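Local coordinates for hypothetical protein (Aquifex aeolicus, PDB 2HEK) that is of unknown function but binds zinc and GDP and, as an HD-domain protein, may hydrolyse dGTP, at residues Q279-K284 and V356-W361. Residues are numbered along the deposited sequence; the frame is centred on the assembly and turned at random.
Sequences QRKHFK and VDRQLW. With GDP (guanosine-5'-diphosphate), chain G.
Lys284 lies stretched across one face of the Trp361 indole, its CG over the pyrrole side, 3.5 Å from Trp361 NE1, and its outer end over the benzo ring. Lys284 CE stands almost on the normal of the six-membered ring, 3.6 Å from its centroid, a CH-pi contact that NZ extends into a cation-pi interaction. The chain can follow the indole because CG is anti to the backbone N (chi1 -180°) and the rest is extended. Trp361 NE1 donates to Thr285 O, helping to fix the indole. With an alanine in place of Trp361, the Lys284 methylenes and ammonium would probably lose their aromatic platform, and Thr285 O its donor. The Lys284 backbone forms a hydrogen-bonded antiparallel pair with Val356, Lys284 N to Val356 O at 2.8 Å and Val356 N to Lys284 O at 2.9 Å. The Phe283 ring lays one face against Asp357 N, while His232 meets it edge-to-face. A water bridges Lys281 O to Arg358 N. Farther out, His282 ND1 donates to Phe283 O, which helps to orient the imidazole for a nearly straight hydrogen bond (166°) from NE2 to GDP O2A. The Arg280 guanidinium lies with one face over the guanine; its NH2 donates to GDP O5' and Leu42 O. Strands 284-289 and 349-356 thus pair in a three-stranded antiparallel sheet, beside a GDP pocket completed by a second subunit.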
loop_
_atom_site.group_PDB
_atom_site.type_symbol
_atom_site.label_atom_id
_atom_site.label_comp_id
_atom_site.label_asym_id
_atom_site.label_seq_id
_atom_site.Cartn_x
_atom_site.Cartn_y
_atom_site.Cartn_z
ATOM N N GLN A 279 -25.128 20.645 -15.179
ATOM C CA GLN A 279 -24.899 20.559 -16.625
ATOM C C GLN A 279 -23.583 21.167 -17.083
ATOM O O GLN A 279 -23.463 21.638 -18.206
ATOM C CB GLN A 279 -26.000 21.287 -17.385
ATOM C CG GLN A 279 -27.351 20.574 -17.401
ATOM C CD GLN A 279 -28.301 21.160 -18.431
ATOM O OE1 GLN A 279 -27.944 22.096 -19.157
ATOM N NE2 GLN A 279 -29.537 20.772 -18.673
ATOM N N ARG A 280 -22.594 21.216 -16.206
ATOM C CA ARG A 280 -21.242 21.745 -16.477
ATOM C C ARG A 280 -21.215 23.170 -17.033
ATOM O O ARG A 280 -20.351 23.506 -17.826
ATOM C CB ARG A 280 -20.497 20.777 -17.405
ATOM C CG ARG A 280 -19.058 20.445 -16.949
ATOM C CD ARG A 280 -18.955 19.289 -15.958
ATOM N NE ARG A 280 -17.682 19.266 -15.244
ATOM C CZ ARG A 280 -17.521 18.775 -14.020
ATOM N NH1 ARG A 280 -18.556 18.264 -13.371
ATOM N NH2 ARG A 280 -16.325 18.796 -13.450
ATOM N N LYS A 281 -22.131 24.006 -16.559
ATOM C CA LYS A 281 -22.220 25.409 -16.979
ATOM C C LYS A 281 -21.844 26.339 -15.812
ATOM O O LYS A 281 -22.291 27.481 -15.772
ATOM C CB LYS A 281 -23.621 25.734 -17.507
ATOM C CG LYS A 281 -24.049 24.943 -18.732
ATOM C CD LYS A 281 -25.345 25.486 -19.317
ATOM C CE LYS A 281 -25.876 24.623 -20.449
ATOM N NZ LYS A 281 -27.365 24.613 -20.481
ATOM N N HIS A 282 -21.030 25.823 -14.875
ATOM C CA HIS A 282 -20.536 26.612 -13.744
ATOM C C HIS A 282 -19.745 27.808 -14.283
ATOM O O HIS A 282 -19.128 27.715 -15.353
ATOM C CB HIS A 282 -19.640 25.748 -12.798
ATOM C CG HIS A 282 -18.425 25.157 -13.456
ATOM N ND1 HIS A 282 -17.246 25.859 -13.621
ATOM C CD2 HIS A 282 -18.179 23.906 -13.918
ATOM C CE1 HIS A 282 -16.354 25.092 -14.230
ATOM N NE2 HIS A 282 -16.891 23.895 -14.409
ATOM N N PHE A 283 -19.740 28.915 -13.541
ATOM C CA PHE A 283 -18.871 30.034 -13.902
ATOM C C PHE A 283 -17.447 29.522 -14.069
ATOM O O PHE A 283 -16.989 28.620 -13.338
ATOM C CB PHE A 283 -18.942 31.163 -12.878
ATOM C CG PHE A 283 -20.220 32.000 -12.937
ATOM C CD1 PHE A 283 -21.350 31.561 -13.612
ATOM C CD2 PHE A 283 -20.281 33.219 -12.280
ATOM C CE1 PHE A 283 -22.518 32.337 -13.638
ATOM C CE2 PHE A 283 -21.444 34.012 -12.296
ATOM C CZ PHE A 283 -22.567 33.571 -12.978
ATOM N N LYS A 284 -16.760 30.066 -15.058
ATOM C CA LYS A 284 -15.423 29.613 -15.399
ATOM C C LYS A 284 -14.363 30.465 -14.668
ATOM O O LYS A 284 -14.545 31.663 -14.490
ATOM C CB LYS A 284 -15.278 29.663 -16.911
ATOM C CG LYS A 284 -13.946 29.219 -17.451
ATOM C CD LYS A 284 -14.088 28.868 -18.925
ATOM C CE LYS A 284 -12.853 28.158 -19.452
ATOM N NZ LYS A 284 -13.118 27.589 -20.808
ATOM N N VAL A 356 -16.245 33.893 -13.898
ATOM C CA VAL A 356 -17.219 34.590 -14.748
ATOM C C VAL A 356 -18.144 33.646 -15.514
ATOM O O VAL A 356 -17.742 32.554 -15.917
ATOM C CB VAL A 356 -16.526 35.537 -15.764
ATOM C CG1 VAL A 356 -15.730 36.581 -15.042
ATOM C CG2 VAL A 356 -15.615 34.763 -16.676
ATOM N N ASP A 357 -19.387 34.084 -15.701
ATOM C CA ASP A 357 -20.337 33.424 -16.599
ATOM C C ASP A 357 -19.607 32.905 -17.830
ATOM O O ASP A 357 -18.845 33.635 -18.455
ATOM C CB ASP A 357 -21.425 34.422 -16.996
ATOM C CG ASP A 357 -22.595 33.769 -17.718
ATOM O OD1 ASP A 357 -23.735 33.888 -17.206
ATOM O OD2 ASP A 357 -22.374 33.143 -18.781
ATOM N N ARG A 358 -19.827 31.646 -18.188
ATOM C CA ARG A 358 -19.038 31.050 -19.278
ATOM C C ARG A 358 -19.258 31.703 -20.664
ATOM O O ARG A 358 -18.387 31.626 -21.538
ATOM C CB ARG A 358 -19.178 29.515 -19.316
ATOM C CG ARG A 358 -20.509 28.979 -19.821
ATOM C CD ARG A 358 -20.385 27.494 -20.144
ATOM N NE ARG A 358 -21.208 27.087 -21.288
ATOM C CZ ARG A 358 -20.952 26.030 -22.061
ATOM N NH1 ARG A 358 -19.885 25.267 -21.836
ATOM N NH2 ARG A 358 -21.761 25.734 -23.071
ATOM N N GLN A 359 -20.404 32.358 -20.844
ATOM C CA GLN A 359 -20.685 33.111 -22.078
ATOM C C GLN A 359 -19.743 34.317 -22.242
ATOM O O GLN A 359 -19.187 34.537 -23.322
ATOM C CB GLN A 359 -22.148 33.576 -22.115
ATOM C CG GLN A 359 -23.185 32.453 -22.136
ATOM C CD GLN A 359 -24.600 32.935 -21.769
ATOM O OE1 GLN A 359 -24.794 34.059 -21.281
ATOM N NE2 GLN A 359 -25.591 32.079 -22.003
ATOM N N LEU A 360 -19.554 35.069 -21.158
ATOM C CA LEU A 360 -18.706 36.269 -21.138
ATOM C C LEU A 360 -17.208 36.028 -20.932
ATOM O O LEU A 360 -16.434 36.972 -20.860
ATOM C CB LEU A 360 -19.171 37.204 -20.028
ATOM C CG LEU A 360 -20.644 37.557 -19.864
ATOM C CD1 LEU A 360 -20.748 38.493 -18.692
ATOM C CD2 LEU A 360 -21.242 38.206 -21.111
ATOM N N TRP A 361 -16.795 34.776 -20.838
ATOM C CA TRP A 361 -15.443 34.478 -20.393
ATOM C C TRP A 361 -14.364 34.949 -21.368
ATOM O O TRP A 361 -13.381 35.548 -20.951
ATOM C CB TRP A 361 -15.299 32.992 -20.078
ATOM C CG TRP A 361 -13.979 32.610 -19.489
ATOM C CD1 TRP A 361 -13.571 32.780 -18.194
ATOM C CD2 TRP A 361 -12.897 31.977 -20.169
ATOM N NE1 TRP A 361 -12.301 32.292 -18.027
ATOM C CE2 TRP A 361 -11.862 31.793 -19.224
ATOM C CE3 TRP A 361 -12.697 31.547 -21.491
ATOM C CZ2 TRP A 361 -10.640 31.195 -19.557
ATOM C CZ3 TRP A 361 -11.483 30.952 -21.825
ATOM C CH2 TRP A 361 -10.469 30.779 -20.856
HETATM P PB GDP G . -12.519 23.298 -16.271
HETATM O O1B GDP G . -11.427 23.718 -15.294
HETATM O O2B GDP G . -13.048 24.497 -17.050
HETATM O O3B GDP G . -11.958 22.280 -17.262
HETATM O O3A GDP G . -13.769 22.676 -15.451
HETATM P PA GDP G . -14.555 21.318 -15.818
HETATM O O1A GDP G . -14.368 20.846 -17.236
HETATM O O2A GDP G . -16.022 21.504 -15.531
HETATM O "O5'" GDP G . -14.006 20.191 -14.793
HETATM C "C5'" GDP G . -12.738 20.219 -14.153
HETATM C "C4'" GDP G . -12.328 18.831 -13.641
HETATM O "O4'" GDP G . -13.424 17.958 -13.306
HETATM C "C3'" GDP G . -11.498 18.081 -14.648
HETATM O "O3'" GDP G . -10.347 17.618 -13.882
HETATM C "C2'" GDP G . -12.336 16.874 -14.943
HETATM O "O2'" GDP G . -11.427 15.820 -15.148
HETATM C "C1'" GDP G . -13.115 16.621 -13.680
HETATM N N9 GDP G . -14.431 15.984 -13.908
HETATM C C8 GDP G . -15.040 15.106 -13.094
HETATM N N7 GDP G . -16.257 14.762 -13.564
HETATM C C5 GDP G . -16.432 15.433 -14.714
HETATM C C6 GDP G . -17.491 15.513 -15.736
HETATM O O6 GDP G . -18.504 14.851 -15.562
HETATM N N1 GDP G . -17.351 16.351 -16.780
HETATM C C2 GDP G . -16.235 17.091 -16.952
HETATM N N2 GDP G . -16.159 17.904 -18.058
HETATM N N3 GDP G . -15.206 17.054 -16.041
HETATM C C4 GDP G . -15.256 16.260 -14.939
HETATM O O HOH W 1 -21.791 29.983 -16.724
#